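Local coordinates for protein pyridoxine 4-oxidase (Mesorhizobium loti, PDB 4HA6) that catalyses, with bound FAD, the oxidation of pyridoxine to pyridoxal at the expense of molecular oxygen, as a member of the GMC oxidoreductase family, at residues Arg155-Ala160 and Val335-Ala340; Glu345-Pro350 and Ile437-Ile442; Ser354-Leu359 and Gly416-Glu421; Leu358-Thr363 and Glu403-Ile408. One frame throughout, in Å; residues are numbered along the deposited sequence.

Interaction 1 of 4, residues Arg155-Ala160 and Val335-Ala340; sequences RAFIEA and VGCGVA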
loop_
_atom_site.group_PDB
_atom_site.type_symbol
_atom_site.label_atom_id
_atom_site.label_comp_id
_atom_site.label_asym_id
_atom_site.label_seq_id
_atom_site.Cartn_x
_atom_site.Cartn_y
_atom_site.Cartn_z
ATOM N N ARG A 155 -4.176 3.557 -24.344
ATOM C CA ARG A 155 -3.505 4.557 -25.163
ATOM C C ARG A 155 -4.465 5.681 -25.529
ATOM O O ARG A 155 -4.070 6.845 -25.644
ATOM C CB ARG A 155 -2.892 3.931 -26.421
ATOM C CG ARG A 155 -1.677 3.064 -26.141
ATOM C CD ARG A 155 -1.037 2.574 -27.429
ATOM N NE ARG A 155 -1.239 1.140 -27.629
ATOM C CZ ARG A 155 -2.098 0.623 -28.504
ATOM N NH1 ARG A 155 -2.837 1.426 -29.266
ATOM N NH2 ARG A 155 -2.214 -0.697 -28.620
ATOM N N ALA A 156 -5.727 5.324 -25.724
ATOM C CA ALA A 156 -6.743 6.295 -26.086
ATOM C C ALA A 156 -7.004 7.206 -24.881
ATOM O O ALA A 156 -7.216 8.423 -25.025
ATOM C CB ALA A 156 -8.004 5.583 -26.511
ATOM N N PHE A 157 -6.986 6.606 -23.694
ATOM C CA PHE A 157 -7.187 7.344 -22.459
ATOM C C PHE A 157 -6.033 8.328 -22.297
ATOM O O PHE A 157 -6.237 9.510 -21.984
ATOM C CB PHE A 157 -7.229 6.359 -21.300
ATOM C CG PHE A 157 -7.203 6.997 -19.942
ATOM C CD1 PHE A 157 -8.354 7.568 -19.403
ATOM C CD2 PHE A 157 -6.038 6.981 -19.178
ATOM C CE1 PHE A 157 -8.341 8.137 -18.131
ATOM C CE2 PHE A 157 -6.011 7.552 -17.901
ATOM C CZ PHE A 157 -7.164 8.129 -17.379
ATOM N N ILE A 158 -4.826 7.835 -22.545
ATOM C CA ILE A 158 -3.619 8.645 -22.402
ATOM C C ILE A 158 -3.682 9.846 -23.345
ATOM O O ILE A 158 -3.380 10.970 -22.940
ATOM C CB ILE A 158 -2.348 7.776 -22.599
ATOM C CG1 ILE A 158 -2.078 6.964 -21.326
ATOM C CG2 ILE A 158 -1.108 8.622 -22.918
ATOM C CD1 ILE A 158 -0.999 5.927 -21.469
ATOM N N GLU A 159 -4.115 9.609 -24.583
ATOM C CA GLU A 159 -4.316 10.684 -25.559
ATOM C C GLU A 159 -5.361 11.707 -25.109
ATOM O O GLU A 159 -5.201 12.907 -25.325
ATOM C CB GLU A 159 -4.742 10.099 -26.908
ATOM C CG GLU A 159 -3.605 9.451 -27.676
ATOM C CD GLU A 159 -2.525 10.452 -28.039
ATOM O OE1 GLU A 159 -2.858 11.641 -28.262
ATOM O OE2 GLU A 159 -1.347 10.051 -28.095
ATOM N N ALA A 160 -6.444 11.227 -24.504
ATOM C CA ALA A 160 -7.488 12.120 -24.015
ATOM C C ALA A 160 -6.922 13.053 -22.954
ATOM O O ALA A 160 -7.114 14.268 -23.017
ATOM C CB ALA A 160 -8.661 11.313 -23.461
ATOM N N VAL A 335 -7.283 9.972 -11.955
ATOM C CA VAL A 335 -8.280 9.269 -12.752
ATOM C C VAL A 335 -7.539 8.155 -13.462
ATOM O O VAL A 335 -6.559 8.414 -14.154
ATOM C CB VAL A 335 -8.956 10.177 -13.809
ATOM C CG1 VAL A 335 -9.843 9.346 -14.727
ATOM C CG2 VAL A 335 -9.768 11.276 -13.140
ATOM N N GLY A 336 -7.984 6.920 -13.277
ATOM C CA GLY A 336 -7.276 5.777 -13.831
ATOM C C GLY A 336 -8.109 5.046 -14.865
ATOM O O GLY A 336 -9.345 5.030 -14.786
ATOM N N CYS A 337 -7.445 4.449 -15.846
ATOM C CA CYS A 337 -8.164 3.730 -16.886
ATOM C C CYS A 337 -8.263 2.242 -16.552
ATOM O O CYS A 337 -7.272 1.522 -16.653
ATOM C CB CYS A 337 -7.467 3.916 -18.233
ATOM S SG CYS A 337 -8.294 3.040 -19.574
ATOM N N GLY A 338 -9.447 1.789 -16.138
ATOM C CA GLY A 338 -9.664 0.376 -15.851
ATOM C C GLY A 338 -10.162 -0.365 -17.084
ATOM O O GLY A 338 -11.325 -0.221 -17.472
ATOM N N VAL A 339 -9.291 -1.155 -17.709
ATOM C CA VAL A 339 -9.680 -1.943 -18.882
ATOM C C VAL A 339 -10.829 -2.931 -18.562
ATOM O O VAL A 339 -11.628 -3.279 -19.438
ATOM C CB VAL A 339 -8.457 -2.658 -19.526
ATOM C CG1 VAL A 339 -8.838 -3.293 -20.873
ATOM C CG2 VAL A 339 -7.292 -1.673 -19.706
ATOM N N ALA A 340 -10.922 -3.347 -17.299
ATOM C CA ALA A 340 -12.056 -4.142 -16.813
ATOM C C ALA A 340 -13.196 -3.252 -16.308
ATOM O O ALA A 340 -12.951 -2.230 -15.667
ATOM C CB ALA A 340 -11.610 -5.066 -15.714
#

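Interaction 2 of 4, residues Glu345-Pro350 and Ile437-Ile442; sequences ESFPAP and IARSVI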
loop_
_atom_site.group_PDB
_atom_site.type_symbol
_atom_site.label_atom_id
_atom_site.label_comp_id
_atom_site.label_asym_id
_atom_site.label_seq_id
_atom_site.Cartn_x
_atom_site.Cartn_y
_atom_site.Cartn_z
ATOM N N GLU A 345 -20.013 -3.077 -5.168
ATOM C CA GLU A 345 -21.167 -3.949 -4.968
ATOM C C GLU A 345 -22.501 -3.205 -5.082
ATOM O O GLU A 345 -23.548 -3.839 -5.199
ATOM C CB GLU A 345 -21.091 -4.680 -3.623
ATOM C CG GLU A 345 -21.589 -3.866 -2.437
ATOM C CD GLU A 345 -20.612 -2.780 -1.986
ATOM O OE1 GLU A 345 -19.506 -2.666 -2.562
ATOM O OE2 GLU A 345 -20.958 -2.037 -1.041
ATOM N N SER A 346 -22.465 -1.872 -5.059
ATOM C CA SER A 346 -23.675 -1.068 -5.192
ATOM C C SER A 346 -24.280 -1.078 -6.603
ATOM O O SER A 346 -25.382 -0.562 -6.803
ATOM C CB SER A 346 -23.409 0.387 -4.795
ATOM O OG SER A 346 -22.794 0.478 -3.529
ATOM N N PHE A 347 -23.562 -1.632 -7.578
ATOM C CA PHE A 347 -24.051 -1.653 -8.960
ATOM C C PHE A 347 -23.954 -3.049 -9.569
ATOM O O PHE A 347 -23.091 -3.841 -9.189
ATOM C CB PHE A 347 -23.264 -0.661 -9.812
ATOM C CG PHE A 347 -23.196 0.722 -9.219
ATOM C CD1 PHE A 347 -22.040 1.173 -8.593
ATOM C CD2 PHE A 347 -24.293 1.566 -9.279
ATOM C CE1 PHE A 347 -21.975 2.446 -8.048
ATOM C CE2 PHE A 347 -24.239 2.842 -8.726
ATOM C CZ PHE A 347 -23.076 3.279 -8.111
ATOM N N PRO A 348 -24.857 -3.368 -10.510
ATOM C CA PRO A 348 -24.728 -4.644 -11.225
ATOM C C PRO A 348 -23.568 -4.586 -12.213
ATOM O O PRO A 348 -23.365 -3.555 -12.853
ATOM C CB PRO A 348 -26.062 -4.766 -11.971
ATOM C CG PRO A 348 -26.563 -3.356 -12.099
ATOM C CD PRO A 348 -26.090 -2.641 -10.869
ATOM N N ALA A 349 -22.801 -5.666 -12.316
ATOM C CA ALA A 349 -21.697 -5.719 -13.266
ATOM C C ALA A 349 -22.212 -5.930 -14.686
ATOM O O ALA A 349 -23.095 -6.756 -14.911
ATOM C CB ALA A 349 -20.727 -6.813 -12.888
ATOM N N PRO A 350 -21.676 -5.162 -15.649
ATOM C CA PRO A 350 -21.978 -5.364 -17.074
ATOM C C PRO A 350 -21.276 -6.625 -17.545
ATOM O O PRO A 350 -20.273 -7.002 -16.928
ATOM C CB PRO A 350 -21.323 -4.153 -17.753
ATOM C CG PRO A 350 -21.055 -3.173 -16.651
ATOM C CD PRO A 350 -20.830 -3.979 -15.417
ATOM N N ILE A 437 -20.868 8.995 -5.333
ATOM C CA ILE A 437 -19.485 8.754 -4.907
ATOM C C ILE A 437 -19.444 7.833 -3.675
ATOM O O ILE A 437 -18.689 6.857 -3.649
ATOM C CB ILE A 437 -18.743 10.083 -4.657
ATOM C CG1 ILE A 437 -18.550 10.831 -5.985
ATOM C CG2 ILE A 437 -17.395 9.849 -3.982
ATOM C CD1 ILE A 437 -18.121 12.304 -5.806
ATOM N N ALA A 438 -20.288 8.124 -2.683
ATOM C CA ALA A 438 -20.362 7.342 -1.444
ATOM C C ALA A 438 -20.745 5.874 -1.713
ATOM O O ALA A 438 -20.293 4.956 -1.016
ATOM C CB ALA A 438 -21.366 7.989 -0.477
ATOM N N ARG A 439 -21.586 5.669 -2.722
ATOM C CA ARG A 439 -22.035 4.335 -3.089
ATOM C C ARG A 439 -20.985 3.594 -3.910
ATOM O O ARG A 439 -20.932 2.348 -3.890
ATOM C CB ARG A 439 -23.356 4.421 -3.874
ATOM C CG ARG A 439 -24.622 4.513 -3.000
ATOM C CD ARG A 439 -25.798 5.202 -3.726
ATOM N NE ARG A 439 -25.994 4.732 -5.099
ATOM C CZ ARG A 439 -26.249 5.522 -6.148
ATOM N NH1 ARG A 439 -26.345 6.842 -6.012
ATOM N NH2 ARG A 439 -26.406 4.991 -7.354
ATOM N N SER A 440 -20.137 4.348 -4.612
ATOM C CA SER A 440 -19.207 3.762 -5.588
ATOM C C SER A 440 -17.773 3.524 -5.087
ATOM O O SER A 440 -17.055 2.653 -5.618
ATOM C CB SER A 440 -19.162 4.633 -6.850
ATOM O OG SER A 440 -18.502 5.855 -6.586
ATOM N N VAL A 441 -17.326 4.300 -4.097
ATOM C CA VAL A 441 -15.927 4.186 -3.672
ATOM C C VAL A 441 -15.585 2.798 -3.100
ATOM O O VAL A 441 -16.378 2.195 -2.359
ATOM C CB VAL A 441 -15.508 5.300 -2.669
ATOM C CG1 VAL A 441 -15.421 6.673 -3.367
ATOM C CG2 VAL A 441 -16.452 5.357 -1.467
ATOM N N ILE A 442 -14.400 2.302 -3.450
ATOM C CA ILE A 442 -13.854 1.086 -2.840
ATOM C C ILE A 442 -12.427 1.379 -2.383
ATOM O O ILE A 442 -11.859 2.395 -2.797
ATOM C CB ILE A 442 -13.825 -0.072 -3.851
ATOM C CG1 ILE A 442 -13.099 0.350 -5.128
ATOM C CG2 ILE A 442 -15.247 -0.553 -4.185
ATOM C CD1 ILE A 442 -13.142 -0.709 -6.213
#

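Interaction 3 of 4, residues Ser354-Leu359 and Gly416-Glu421; sequences SAYSLL and GWRERE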
loop_
_atom_site.group_PDB
_atom_site.type_symbol
_atom_site.label_atom_id
_atom_site.label_comp_id
_atom_site.label_asym_id
_atom_site.label_seq_id
_atom_site.Cartn_x
_atom_site.Cartn_y
_atom_site.Cartn_z
ATOM N N SER A 354 -17.897 -5.759 -22.477
ATOM C CA SER A 354 -18.925 -4.810 -22.934
ATOM C C SER A 354 -18.769 -3.395 -22.360
ATOM O O SER A 354 -19.445 -2.453 -22.794
ATOM C CB SER A 354 -20.311 -5.329 -22.570
ATOM O OG SER A 354 -20.581 -5.102 -21.197
ATOM N N ALA A 355 -17.887 -3.247 -21.382
ATOM C CA ALA A 355 -17.725 -1.957 -20.723
ATOM C C ALA A 355 -16.325 -1.780 -20.152
ATOM O O ALA A 355 -15.568 -2.752 -19.978
ATOM C CB ALA A 355 -18.787 -1.776 -19.621
ATOM N N TYR A 356 -15.983 -0.523 -19.885
ATOM C CA TYR A 356 -14.769 -0.187 -19.149
ATOM C C TYR A 356 -15.110 0.908 -18.156
ATOM O O TYR A 356 -16.091 1.644 -18.341
ATOM C CB TYR A 356 -13.657 0.274 -20.084
ATOM C CG TYR A 356 -14.029 1.440 -20.990
ATOM C CD1 TYR A 356 -14.632 1.223 -22.225
ATOM C CD2 TYR A 356 -13.733 2.750 -20.626
ATOM C CE1 TYR A 356 -14.957 2.281 -23.060
ATOM C CE2 TYR A 356 -14.059 3.817 -21.452
ATOM C CZ TYR A 356 -14.673 3.575 -22.665
ATOM O OH TYR A 356 -14.997 4.630 -23.497
ATOM N N SER A 357 -14.324 0.990 -17.088
ATOM C CA SER A 357 -14.544 1.986 -16.053
ATOM C C SER A 357 -13.339 2.895 -15.965
ATOM O O SER A 357 -12.201 2.445 -16.118
ATOM C CB SER A 357 -14.742 1.325 -14.685
ATOM O OG SER A 357 -16.014 0.726 -14.565
ATOM N N LEU A 358 -13.598 4.178 -15.734
ATOM C CA LEU A 358 -12.554 5.100 -15.326
ATOM C C LEU A 358 -12.691 5.207 -13.814
ATOM O O LEU A 358 -13.778 5.481 -13.293
ATOM C CB LEU A 358 -12.728 6.471 -15.977
ATOM C CG LEU A 358 -12.826 6.554 -17.502
ATOM C CD1 LEU A 358 -12.563 7.974 -17.943
ATOM C CD2 LEU A 358 -11.887 5.590 -18.208
ATOM N N LEU A 359 -11.597 4.958 -13.110
ATOM C CA LEU A 359 -11.615 4.990 -11.666
ATOM C C LEU A 359 -11.140 6.372 -11.257
ATOM O O LEU A 359 -10.302 6.976 -11.937
ATOM C CB LEU A 359 -10.706 3.894 -11.120
ATOM C CG LEU A 359 -10.989 2.521 -11.742
ATOM C CD1 LEU A 359 -9.970 1.492 -11.302
ATOM C CD2 LEU A 359 -12.402 2.053 -11.401
ATOM N N GLY A 416 -13.691 6.295 -30.179
ATOM C CA GLY A 416 -13.590 4.998 -30.829
ATOM C C GLY A 416 -14.031 3.871 -29.906
ATOM O O GLY A 416 -14.430 2.789 -30.367
ATOM N N TRP A 417 -13.973 4.116 -28.599
ATOM C CA TRP A 417 -14.295 3.062 -27.632
ATOM C C TRP A 417 -15.639 3.262 -26.954
ATOM O O TRP A 417 -16.306 2.287 -26.587
ATOM C CB TRP A 417 -13.196 2.953 -26.567
ATOM C CG TRP A 417 -11.963 2.351 -27.106
ATOM C CD1 TRP A 417 -10.873 3.006 -27.613
ATOM C CD2 TRP A 417 -11.690 0.957 -27.229
ATOM N NE1 TRP A 417 -9.937 2.091 -28.046
ATOM C CE2 TRP A 417 -10.419 0.825 -27.817
ATOM C CE3 TRP A 417 -12.402 -0.198 -26.901
ATOM C CZ2 TRP A 417 -9.843 -0.417 -28.079
ATOM C CZ3 TRP A 417 -11.832 -1.424 -27.154
ATOM C CH2 TRP A 417 -10.566 -1.528 -27.734
ATOM N N ARG A 418 -16.025 4.529 -26.792
ATOM C CA ARG A 418 -17.163 4.905 -25.964
ATOM C C ARG A 418 -18.472 4.781 -26.730
ATOM O O ARG A 418 -18.627 5.372 -27.796
ATOM C CB ARG A 418 -16.977 6.356 -25.465
ATOM C CG ARG A 418 -18.082 6.862 -24.541
ATOM C CD ARG A 418 -17.947 8.373 -24.243
ATOM N NE ARG A 418 -18.104 9.179 -25.459
ATOM C CZ ARG A 418 -17.108 9.812 -26.074
ATOM N NH1 ARG A 418 -15.877 9.761 -25.580
ATOM N NH2 ARG A 418 -17.339 10.509 -27.177
ATOM N N GLU A 419 -19.418 4.016 -26.201
ATOM C CA GLU A 419 -20.768 4.026 -26.768
ATOM C C GLU A 419 -21.566 5.105 -26.026
ATOM O O GLU A 419 -22.164 5.994 -26.643
ATOM C CB GLU A 419 -21.418 2.634 -26.672
ATOM C CG GLU A 419 -22.942 2.610 -26.753
ATOM C CD GLU A 419 -23.477 2.754 -28.166
ATOM O OE1 GLU A 419 -22.669 2.860 -29.118
ATOM O OE2 GLU A 419 -24.720 2.754 -28.321
ATOM N N ARG A 420 -21.529 5.041 -24.697
ATOM C CA ARG A 420 -22.124 6.060 -23.833
ATOM C C ARG A 420 -21.744 5.788 -22.378
ATOM O O ARG A 420 -21.312 4.677 -22.036
ATOM C CB ARG A 420 -23.647 6.057 -23.947
ATOM C CG ARG A 420 -24.278 4.776 -23.420
ATOM C CD ARG A 420 -25.775 4.946 -23.179
ATOM N NE ARG A 420 -26.333 3.827 -22.422
ATOM C CZ ARG A 420 -26.612 2.637 -22.949
ATOM N NH1 ARG A 420 -26.381 2.410 -24.237
ATOM N NH2 ARG A 420 -27.120 1.670 -22.191
ATOM N N GLU A 421 -21.918 6.796 -21.523
ATOM C CA GLU A 421 -21.685 6.634 -20.091
ATOM C C GLU A 421 -22.843 5.866 -19.475
ATOM O O GLU A 421 -24.010 6.176 -19.741
ATOM C CB GLU A 421 -21.569 8.001 -19.408
ATOM C CG GLU A 421 -21.135 7.957 -17.946
ATOM C CD GLU A 421 -21.148 9.336 -17.288
ATOM O OE1 GLU A 421 -20.100 10.011 -17.273
ATOM O OE2 GLU A 421 -22.209 9.743 -16.776
#

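Interaction 4 of 4, residues Leu358-Thr363 and Glu403-Ile408; sequences LLFGIT and EASRTI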
loop_
_atom_site.group_PDB
_atom_site.type_symbol
_atom_site.label_atom_id
_atom_site.label_comp_id
_atom_site.label_asym_id
_atom_site.label_seq_id
_atom_site.Cartn_x
_atom_site.Cartn_y
_atom_site.Cartn_z
ATOM N N LEU A 358 -13.598 4.178 -15.734
ATOM C CA LEU A 358 -12.554 5.100 -15.326
ATOM C C LEU A 358 -12.691 5.207 -13.814
ATOM O O LEU A 358 -13.778 5.481 -13.293
ATOM C CB LEU A 358 -12.728 6.471 -15.977
ATOM C CG LEU A 358 -12.826 6.554 -17.502
ATOM C CD1 LEU A 358 -12.563 7.974 -17.943
ATOM C CD2 LEU A 358 -11.887 5.590 -18.208
ATOM N N LEU A 359 -11.597 4.958 -13.110
ATOM C CA LEU A 359 -11.615 4.990 -11.666
ATOM C C LEU A 359 -11.140 6.372 -11.257
ATOM O O LEU A 359 -10.302 6.976 -11.937
ATOM C CB LEU A 359 -10.706 3.894 -11.120
ATOM C CG LEU A 359 -10.989 2.521 -11.742
ATOM C CD1 LEU A 359 -9.970 1.492 -11.302
ATOM C CD2 LEU A 359 -12.402 2.053 -11.401
ATOM N N PHE A 360 -11.698 6.904 -10.180
ATOM C CA PHE A 360 -11.381 8.280 -9.792
ATOM C C PHE A 360 -11.195 8.302 -8.284
ATOM O O PHE A 360 -11.902 7.580 -7.542
ATOM C CB PHE A 360 -12.466 9.260 -10.276
ATOM C CG PHE A 360 -13.855 8.919 -9.793
ATOM C CD1 PHE A 360 -14.683 8.082 -10.541
ATOM C CD2 PHE A 360 -14.322 9.420 -8.574
ATOM C CE1 PHE A 360 -15.965 7.742 -10.089
ATOM C CE2 PHE A 360 -15.611 9.092 -8.109
ATOM C CZ PHE A 360 -16.428 8.247 -8.870
ATOM N N GLY A 361 -10.217 9.077 -7.820
ATOM C CA GLY A 361 -9.868 9.059 -6.405
ATOM C C GLY A 361 -9.248 10.376 -5.987
ATOM O O GLY A 361 -9.017 11.239 -6.839
ATOM N N ILE A 362 -8.995 10.547 -4.687
ATOM C CA ILE A 362 -8.244 11.712 -4.218
ATOM C C ILE A 362 -6.911 11.206 -3.685
ATOM O O ILE A 362 -6.820 10.074 -3.182
ATOM C CB ILE A 362 -9.002 12.505 -3.120
ATOM C CG1 ILE A 362 -9.268 11.623 -1.884
ATOM C CG2 ILE A 362 -10.300 13.070 -3.687
ATOM C CD1 ILE A 362 -9.829 12.405 -0.716
ATOM N N THR A 363 -5.868 12.022 -3.793
ATOM C CA THR A 363 -4.527 11.484 -3.556
ATOM C C THR A 363 -4.028 11.637 -2.136
ATOM O O THR A 363 -3.141 10.885 -1.712
ATOM C CB THR A 363 -3.492 12.122 -4.487
ATOM O OG1 THR A 363 -3.656 13.545 -4.469
ATOM C CG2 THR A 363 -3.659 11.604 -5.907
ATOM N N GLU A 403 -15.446 14.774 -11.573
ATOM C CA GLU A 403 -15.605 15.711 -12.675
ATOM C C GLU A 403 -14.465 15.596 -13.658
ATOM O O GLU A 403 -14.669 15.740 -14.860
ATOM C CB GLU A 403 -15.767 17.142 -12.168
ATOM C CG GLU A 403 -17.110 17.337 -11.516
ATOM C CD GLU A 403 -17.333 18.742 -11.052
ATOM O OE1 GLU A 403 -16.329 19.441 -10.769
ATOM O OE2 GLU A 403 -18.515 19.134 -10.968
ATOM N N ALA A 404 -13.263 15.329 -13.156
ATOM C CA ALA A 404 -12.124 15.220 -14.055
ATOM C C ALA A 404 -12.295 13.970 -14.904
ATOM O O ALA A 404 -11.991 13.969 -16.103
ATOM C CB ALA A 404 -10.825 15.178 -13.281
ATOM N N SER A 405 -12.798 12.912 -14.269
ATOM C CA SER A 405 -12.970 11.620 -14.926
ATOM C C SER A 405 -13.959 11.709 -16.088
ATOM O O SER A 405 -13.727 11.162 -17.177
ATOM C CB SER A 405 -13.474 10.586 -13.912
ATOM O OG SER A 405 -13.577 9.313 -14.517
ATOM N N ARG A 406 -15.084 12.367 -15.851
ATOM C CA ARG A 406 -16.092 12.471 -16.894
ATOM C C ARG A 406 -15.593 13.341 -18.055
ATOM O O ARG A 406 -15.833 13.008 -19.212
ATOM C CB ARG A 406 -17.413 12.969 -16.309
ATOM C CG ARG A 406 -17.951 12.025 -15.217
ATOM C CD ARG A 406 -19.325 12.448 -14.741
ATOM N NE ARG A 406 -20.325 12.198 -15.768
ATOM C CZ ARG A 406 -21.479 12.849 -15.858
ATOM N NH1 ARG A 406 -21.776 13.799 -14.979
ATOM N NH2 ARG A 406 -22.332 12.556 -16.829
ATOM N N THR A 407 -14.863 14.415 -17.745
ATOM C CA THR A 407 -14.280 15.264 -18.791
ATOM C C THR A 407 -13.368 14.414 -19.686
ATOM O O THR A 407 -13.506 14.416 -20.918
ATOM C CB THR A 407 -13.500 16.470 -18.203
ATOM O OG1 THR A 407 -14.397 17.300 -17.453
ATOM C CG2 THR A 407 -12.871 17.314 -19.302
ATOM N N ILE A 408 -12.455 13.669 -19.070
ATOM C CA ILE A 408 -11.578 12.780 -19.830
ATOM C C ILE A 408 -12.396 11.718 -20.563
ATOM O O ILE A 408 -12.202 11.508 -21.760
ATOM C CB ILE A 408 -10.521 12.093 -18.955
ATOM C CG1 ILE A 408 -9.555 13.132 -18.371
ATOM C CG2 ILE A 408 -9.759 11.051 -19.783
ATOM C CD1 ILE A 408 -8.674 12.601 -17.255
#

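Interaction 1 of 4, residues Arg155-Ala160 and Val335-Ala340
The phenyl ring of F157 lies against strand 335-338, with C337 over one of its faces and V335 at its edge. C337 CB makes a CH-pi contact, 3.7 Å from the centroid of the F157 ring and 20° off the ring normal. It is displaced toward the rim, so that C337 CB comes to 3.5 Å from F157 CD2. C337 SG sits further out and obliquely, 4.7 Å from the centroid of the F157 ring, in a sulfur-aromatic contact; its closest approach is 3.9 Å, to F157 CB. At the far end of the ring F157 CZ abuts the carbonyl oxygen V335 O at 3.3 Å, near the ring plane. V335 CG1 meets F157 CE1 at 3.9 Å, in the plane of the ring. With CG anti to the backbone N (chi1 170°), F157 reaches from the helix across to the strand; V335 and C337, one residue apart on either side of G336, both direct their CB toward it. The helix and strand segments run nearly antiparallel, at 157°, with their axes 9.2 Å apart. I408 of helix 392-409 and S316 of strand 314-320 also touch F157, while V335 also packs on A404 and S405. Strand 333-338 is fixed by backbone bonds to A318 and S316 on one neighbour, and to L359 and S357 on the other. F157 thus packs helix 152-163 on strand 333-338, a strand close to the pyridoxamine pocket in the antiparallel sheet of a GMC substrate-binding domain.

Interaction 2 of 4, residues Glu345-Pro350 and Ile437-Ile442
The ring of F347 meets helix 430-440 by its edge: S440 CB lies in the ring plane, 3.8 Å from F347 CE1, and the guanidinium of R439 arrives near that plane from another part of the rim. R439 NH2 is 3.3 Å from F347 CE2, at the rim rather than over the face, the ring and guanidinium planes 60° apart. One face of the F347 ring carries S346 CB, 4.1 Å above the plane and offset toward the rim. The F436 ring also meets that of F347. A bend at chi3 turns the guanidinium back toward the phenylalanine, and a salt bridge from R439 NH1 to D435 holds it there. Beside the ring runs the polar link. S346 OG donates to R439 O at 2.7 Å, with a C=O...donor angle of 132° and the donor tilted 21° from the carbonyl plane. The hydroxyl of S344 also bonds R439 O, so two serines of one loop grip a carbonyl of the last helical turn. The helix ends here: I437 O accepts from both S440 N and V441 N, and V441 is the first residue to leave helical geometry. S440 OG is hydrogen-bonded to F436 O, within its own helix. The loop between strands 333-338 and 355-362 is thereby fastened to a helix-to-strand junction, where helix 430-440 gives way to strand 441-443 of the antiparallel sheet, just ahead of the histidines H444, H445 and H446 that line the pyridoxamine pocket.

Interaction 3 of 4, residues Ser354-Leu359 and Gly416-Glu421
Y356, on strand 355-362 of the antiparallel sheet, reaches W417 and R418 where the chain enters strand 418-421, a short strand interrupted by a classic beta bulge at E419 and R420. Contact is made by the phenol end of the tyrosine. Y356 OH touches R418 CB at 3.3 Å, pressed against the base of the arginine side chain. The two side chains cross obliquely, the phenol and guanidinium planes standing 63° apart. R418 N is 3.5 Å from Y356 OH, but the angle is too poor for a hydrogen bond. The edge of the ring faces W417: Y356 CE1 lies 3.8 Å from W417 O, which is in the ring plane, and 4.0 Å from W417 CB. The tyrosine CG stands between the backbone N and the carbonyl carbon (chi1 55°), which sends the ring out from the strand toward this corner. R418 is extended as far as its chi3 bend of 64°, and its guanidinium turns away from the phenol; NH1 is hydrogen-bonded to the carbonyl oxygens of R411 and G409. The W417 indole leads away from the tyrosine. Around the contact, strands 355-362 and 418-421 both pair antiparallel with strand 293-302, Y356 through backbone bonds to Y300. Helix 152-163 packs against both partners, L153 touching Y356 as well as W417, while P152 and A156, with P307 of a neighbouring loop, also touch the W417 side chain.

Interaction 4 of 4, residues Leu358-Thr363 and Glu403-Ile408
S405 and L358 make the close part of this contact, the serine hydroxyl being set against the leucine side chain. S405 OG lies 3.3 Å from L358 CB and 3.8 Å from L358 CD1, and the same methyl, L358 CD1, comes to 3.5 Å from S405 O. With its OG anti to the backbone N (chi1 -177°), the serine points this hydroxyl from helix 392-409 down onto the strand. The buried hydroxyl finds its polar partner in OD1 of N298; N298 also pairs with L358 through the backbone and packs on its side chain, so N298 touches both sides of the contact. This is helix-on-sheet packing within the substrate-binding domain of the GMC fold, helix 392-409 packing on strand 355-362, the two running in roughly opposite directions, where that strand lies between strands 293-302 and 333-338. Further along the strand the fit is looser. F360 CB and S405 CB are the nearest pair there, 4.0 Å apart. The serine hydroxyl stands oblique to the phenyl ring. That ring turns instead to L402, one helical turn earlier, and to I437 and S440 of helix 430-440. I408, a turn later, directs its CB toward the strand, but I408 CG2 stays 4.6 Å from L358 CD1; its side chain packs on M320 and L164. On the outer side of the helix, E403 is exposed and salt-bridged to R400, while R406 is partly exposed, its NE salt-bridged to E421 OE1.

From the N terminus, helix 152-163 first meets strand 333-338, so interaction 1 closes a long loop before any of the others opens. The next loop, at 345-350, opens interaction 2, which closes last, at 437-442; interactions 3 and 4 both fall within that span. Starting from the same stretch of strand 355-362 and sharing L358 and L359, interaction 4 closes first, on helix 392-409, and interaction 3 later, at 416-421. None cross. Strands 333-338 and 355-362, neighbours in the antiparallel sheet, join interaction 1 to interactions 3 and 4. Helix 392-409 meeting strand 418-421 links 3 with 4, and strand 355-362 meeting helix 430-440 links 4 with 2.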